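Local coordinates for protein probable acetyltransferases (Chromobacterium violaceum, PDB 3PZJ) that is probably an acetyltransferase of the GNAT family, a group whose members transfer acetyl groups from acetyl-CoA, possibly here to protein N-terminal serine or alanine, at residues L143-K146 against T147-L151; A52-R55 against L56-D60. One frame throughout, in Å; residues are numbered along the deposited sequence.

Contact 1: L143-K146 against T147-L151; sequences LLLK and TAFEL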
loop_
_atom_site.group_PDB
_atom_site.type_symbol
_atom_site.label_atom_id
_atom_site.label_comp_id
_atom_site.label_asym_id
_atom_site.label_seq_id
_atom_site.Cartn_x
_atom_site.Cartn_y
_atom_site.Cartn_z
ATOM N N LEU A 143 16.972 8.255 13.123
ATOM C CA LEU A 143 16.921 9.565 12.392
ATOM C C LEU A 143 15.797 9.641 11.320
ATOM O O LEU A 143 15.143 10.701 11.185
ATOM C CB LEU A 143 18.243 9.896 11.773
ATOM C CG LEU A 143 19.352 10.277 12.696
ATOM C CD1 LEU A 143 20.746 10.295 11.944
ATOM C CD2 LEU A 143 19.025 11.652 13.332
ATOM N N LEU A 144 15.477 8.505 10.647
ATOM C CA LEU A 144 14.348 8.522 9.734
ATOM C C LEU A 144 13.060 8.534 10.473
ATOM O O LEU A 144 12.127 9.193 10.010
ATOM C CB LEU A 144 14.392 7.399 8.716
ATOM C CG LEU A 144 15.472 7.442 7.633
ATOM C CD1 LEU A 144 15.185 6.379 6.619
ATOM C CD2 LEU A 144 15.641 8.818 6.939
ATOM N N LEU A 145 12.963 7.873 11.630
ATOM C CA LEU A 145 11.706 7.962 12.407
ATOM C C LEU A 145 11.500 9.419 12.886
ATOM O O LEU A 145 10.421 10.032 12.655
ATOM C CB LEU A 145 11.766 6.973 13.564
ATOM C CG LEU A 145 11.613 5.505 13.138
ATOM C CD1 LEU A 145 12.048 4.605 14.318
ATOM C CD2 LEU A 145 10.141 5.253 12.740
ATOM N N LYS A 146 12.544 9.967 13.526
ATOM C CA LYS A 146 12.474 11.317 14.062
ATOM C C LYS A 146 12.026 12.248 12.969
ATOM O O LYS A 146 11.110 13.048 13.157
ATOM C CB LYS A 146 13.833 11.750 14.580
ATOM C CG LYS A 146 13.872 13.155 15.240
ATOM C CD LYS A 146 15.346 13.505 15.447
ATOM C CE LYS A 146 15.526 14.698 16.394
ATOM N NZ LYS A 146 16.808 14.481 17.159
ATOM N N THR A 147 12.657 12.106 11.795
ATOM C CA THR A 147 12.414 12.996 10.706
ATOM C C THR A 147 10.989 12.902 10.186
ATOM O O THR A 147 10.364 13.924 9.850
ATOM C CB THR A 147 13.444 12.798 9.560
ATOM O OG1 THR A 147 14.797 13.082 10.022
ATOM C CG2 THR A 147 13.117 13.713 8.417
ATOM N N ALA A 148 10.483 11.683 10.075
ATOM C CA ALA A 148 9.137 11.479 9.581
ATOM C C ALA A 148 8.108 12.088 10.543
ATOM O O ALA A 148 7.126 12.792 10.095
ATOM C CB ALA A 148 8.860 9.945 9.350
ATOM N N PHE A 149 8.269 11.836 11.826
ATOM C CA PHE A 149 7.310 12.387 12.780
ATOM C C PHE A 149 7.406 13.930 12.840
ATOM O O PHE A 149 6.376 14.624 12.933
ATOM C CB PHE A 149 7.446 11.687 14.153
ATOM C CG PHE A 149 7.077 10.211 14.080
ATOM C CD1 PHE A 149 5.790 9.843 13.709
ATOM C CD2 PHE A 149 7.985 9.200 14.345
ATOM C CE1 PHE A 149 5.396 8.535 13.614
ATOM C CE2 PHE A 149 7.594 7.848 14.233
ATOM C CZ PHE A 149 6.341 7.499 13.860
ATOM N N GLU A 150 8.622 14.477 12.729
ATOM C CA GLU A 150 8.789 15.956 12.679
ATOM C C GLU A 150 8.152 16.521 11.413
ATOM O O GLU A 150 7.777 17.692 11.344
ATOM C CB GLU A 150 10.281 16.375 12.786
ATOM C CG GLU A 150 10.763 16.182 14.235
ATOM C CD GLU A 150 12.217 16.594 14.525
ATOM O OE1 GLU A 150 12.997 16.891 13.578
ATOM O OE2 GLU A 150 12.539 16.542 15.731
ATOM N N LEU A 151 7.998 15.695 10.390
ATOM C CA LEU A 151 7.414 16.153 9.117
ATOM C C LEU A 151 5.916 15.996 9.122
ATOM O O LEU A 151 5.261 16.326 8.109
ATOM C CB LEU A 151 7.987 15.379 7.906
ATOM C CG LEU A 151 9.291 15.939 7.258
ATOM C CD1 LEU A 151 10.225 16.591 8.294
ATOM C CD2 LEU A 151 9.984 14.865 6.406
#
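Thr-147 turns its hydroxyl back along the helix onto the carbonyl of Leu-143: OG1 of Thr-147 donates to Leu-143 O over 2.7 Å. With OG1 beside its own backbone N (chi1 -62°), the hydroxyl lies against the preceding turn, and the backbone N of Thr-147 bonds to Leu-143 O at 2.9 Å. The two donors arrive from opposite faces of the carbonyl plane, so one residue grips this oxygen twice and the polar OG1 is satisfied inside the buried side of the helix. These residues form the C-terminal turns of helix 135-150, the crossover of a beta-alpha-beta unit between parallel strands 119-127 and 155-161 of the GNAT fold. On another side of the helix, Leu-145 and Phe-149, four residues apart, lie side by side, CD2 of Leu-145 touching CE2 of Phe-149 at 3.9 Å; both also pack on Cys-156, and the Phe-149 ring stacks with Trp-205. Swung away from its backbone N (chi1 -177°), the Lys-146 chain runs beside Glu-150, CE of Lys-146 3.6 Å from Glu-150 OE2. Lys-146 NZ stays 5.0 Å from Glu-150 OE2, probably close enough for some electrostatic attraction but not a salt bridge.

Contact 2: A52-R55 against L56-D60; sequences ALFR and LFAGD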
loop_
_atom_site.group_PDB
_atom_site.type_symbol
_atom_site.label_atom_id
_atom_site.label_comp_id
_atom_site.label_asym_id
_atom_site.label_seq_id
_atom_site.Cartn_x
_atom_site.Cartn_y
_atom_site.Cartn_z
ATOM N N ALA A 52 30.262 3.155 -5.105
ATOM C CA ALA A 52 30.660 2.860 -3.742
ATOM C C ALA A 52 29.681 1.910 -3.114
ATOM O O ALA A 52 30.091 0.962 -2.415
ATOM C CB ALA A 52 30.803 4.096 -2.917
ATOM N N LEU A 53 28.388 2.152 -3.324
ATOM C CA LEU A 53 27.392 1.286 -2.685
ATOM C C LEU A 53 27.451 -0.079 -3.312
ATOM O O LEU A 53 27.298 -1.052 -2.624
ATOM C CB LEU A 53 25.972 1.874 -2.827
ATOM C CG LEU A 53 25.746 3.087 -1.911
ATOM C CD1 LEU A 53 24.444 3.759 -2.383
ATOM C CD2 LEU A 53 25.691 2.739 -0.404
ATOM N N PHE A 54 27.644 -0.145 -4.635
ATOM C CA PHE A 54 27.749 -1.433 -5.280
ATOM C C PHE A 54 28.827 -2.289 -4.624
ATOM O O PHE A 54 28.595 -3.448 -4.309
ATOM C CB PHE A 54 28.075 -1.224 -6.757
ATOM C CG PHE A 54 28.313 -2.485 -7.502
ATOM C CD1 PHE A 54 27.314 -3.391 -7.665
ATOM C CD2 PHE A 54 29.571 -2.810 -7.948
ATOM C CE1 PHE A 54 27.498 -4.525 -8.309
ATOM C CE2 PHE A 54 29.768 -3.996 -8.602
ATOM C CZ PHE A 54 28.716 -4.845 -8.796
ATOM N N ARG A 55 30.012 -1.709 -4.446
ATOM C CA ARG A 55 31.200 -2.431 -3.890
ATOM C C ARG A 55 30.910 -2.953 -2.526
ATOM O O ARG A 55 31.387 -4.006 -2.173
ATOM C CB ARG A 55 32.388 -1.523 -3.761
ATOM C CG ARG A 55 32.961 -1.205 -5.084
ATOM C CD ARG A 55 34.233 -0.330 -4.938
ATOM N NE ARG A 55 34.314 0.538 -6.094
ATOM C CZ ARG A 55 34.150 1.861 -6.106
ATOM N NH1 ARG A 55 33.961 2.571 -4.990
ATOM N NH2 ARG A 55 34.227 2.485 -7.272
ATOM N N LEU A 56 30.122 -2.203 -1.755
ATOM C CA LEU A 56 29.839 -2.589 -0.408
ATOM C C LEU A 56 29.191 -3.984 -0.311
ATOM O O LEU A 56 29.447 -4.716 0.669
ATOM C CB LEU A 56 28.944 -1.544 0.227
ATOM C CG LEU A 56 29.006 -1.224 1.677
ATOM C CD1 LEU A 56 30.442 -0.791 2.065
ATOM C CD2 LEU A 56 27.935 -0.063 1.874
ATOM N N PHE A 57 28.376 -4.371 -1.302
ATOM C CA PHE A 57 27.656 -5.637 -1.232
ATOM C C PHE A 57 28.163 -6.652 -2.256
ATOM O O PHE A 57 27.826 -7.823 -2.154
ATOM C CB PHE A 57 26.165 -5.402 -1.425
ATOM C CG PHE A 57 25.626 -4.412 -0.476
ATOM C CD1 PHE A 57 25.420 -4.749 0.843
ATOM C CD2 PHE A 57 25.405 -3.110 -0.893
ATOM C CE1 PHE A 57 24.926 -3.786 1.712
ATOM C CE2 PHE A 57 24.964 -2.153 -0.025
ATOM C CZ PHE A 57 24.719 -2.455 1.239
ATOM N N ALA A 58 28.952 -6.171 -3.240
ATOM C CA ALA A 58 29.448 -6.982 -4.372
ATOM C C ALA A 58 29.962 -8.309 -3.886
ATOM O O ALA A 58 29.832 -9.335 -4.583
ATOM C CB ALA A 58 30.600 -6.258 -5.111
ATOM N N GLY A 59 30.554 -8.293 -2.702
ATOM C CA GLY A 59 31.177 -9.452 -2.156
ATOM C C GLY A 59 30.304 -10.633 -1.790
ATOM O O GLY A 59 30.605 -11.749 -2.217
ATOM N N ASP A 60 29.269 -10.409 -0.967
ATOM C CA ASP A 60 28.453 -11.486 -0.456
ATOM C C ASP A 60 26.990 -11.390 -0.943
ATOM O O ASP A 60 26.178 -10.702 -0.373
ATOM C CB ASP A 60 28.498 -11.455 1.062
ATOM C CG ASP A 60 27.641 -12.526 1.704
ATOM O OD1 ASP A 60 27.105 -13.435 0.984
ATOM O OD2 ASP A 60 27.544 -12.476 2.951
#
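Leu-56 packs back against Leu-53, three residues earlier on the helix, with CD2 of Leu-53 and CD2 of Leu-56 4.3 Å apart. Closer to the backbone, CB of Leu-56 sits 3.3 Å from Leu-53 O. The chi1 of Leu-56, -148°, is displaced from a staggered value. The backbone N of Leu-56 bonds to Ala-52 O at 3.2 Å, with a weak second bond to Leu-53 O. Leu-53 itself is buried, its side chain reaching inward to Phe-78 of helix 75-87 and Phe-107 of strand 106-114.

This is the last part of helix 46-58, which follows strand 39-43 in the GNAT domain, and the bonding toward residue 58 is mixed. Phe-54 O accepts from two successive amides: Ala-58 N, 2.9 Å from Phe-54 O, lies nearly along the C=O axis, though its N-H is bent from the line (133°), whereas Phe-57 N lies well above the carbonyl plane. An i to i+4 bond and an i to i+3 bond thus share one acceptor, and Ala-58 N makes a further, weak bond to Arg-55 O.

Ala-58 contributes its methyl as well as its amide. CB of Ala-58 stands over one face of the Phe-54 ring, offset toward the rim, with 4.2 Å to Phe-54 CE2. The first torsion of Phe-54 (chi1 175°) sets CG opposite the backbone N and carries the ring alongside the following turn, where this methyl can meet it; the same ring touches Glu-75 and Phe-78. Phe-57 packs elsewhere, against Phe-107. Leu-53 O lies oblique to the Phe-57 ring, 3.3 Å from CD2 of Phe-57, while CB of Leu-56 lies above one ring face and Trp-64 meets the ring edge-to-face.

Overall arrangement
Along the chain contact 2 comes first, at the end of helix 46-58, and contact 1 follows at the end of helix 135-150. Their centres lie 28 Å apart, on opposite sides of the chain's centre, and their nearest atoms are about 13 Å apart, so neither touches the other. Both fall within the one GNAT domain, and strand 106-114 of its mixed sheet links them indirectly: Leu-53 and Phe-57 of contact 2 touch Phe-107, while Leu-108 and Tyr-110 meet contact 1. Residues 143-151 form a largely buried part of the crossover between two sheet strands; residues 52-60 are more peripheral and lead from a helix into a loop. Each contact lies within a single helix, and side chains of both helices pack against the same sheet.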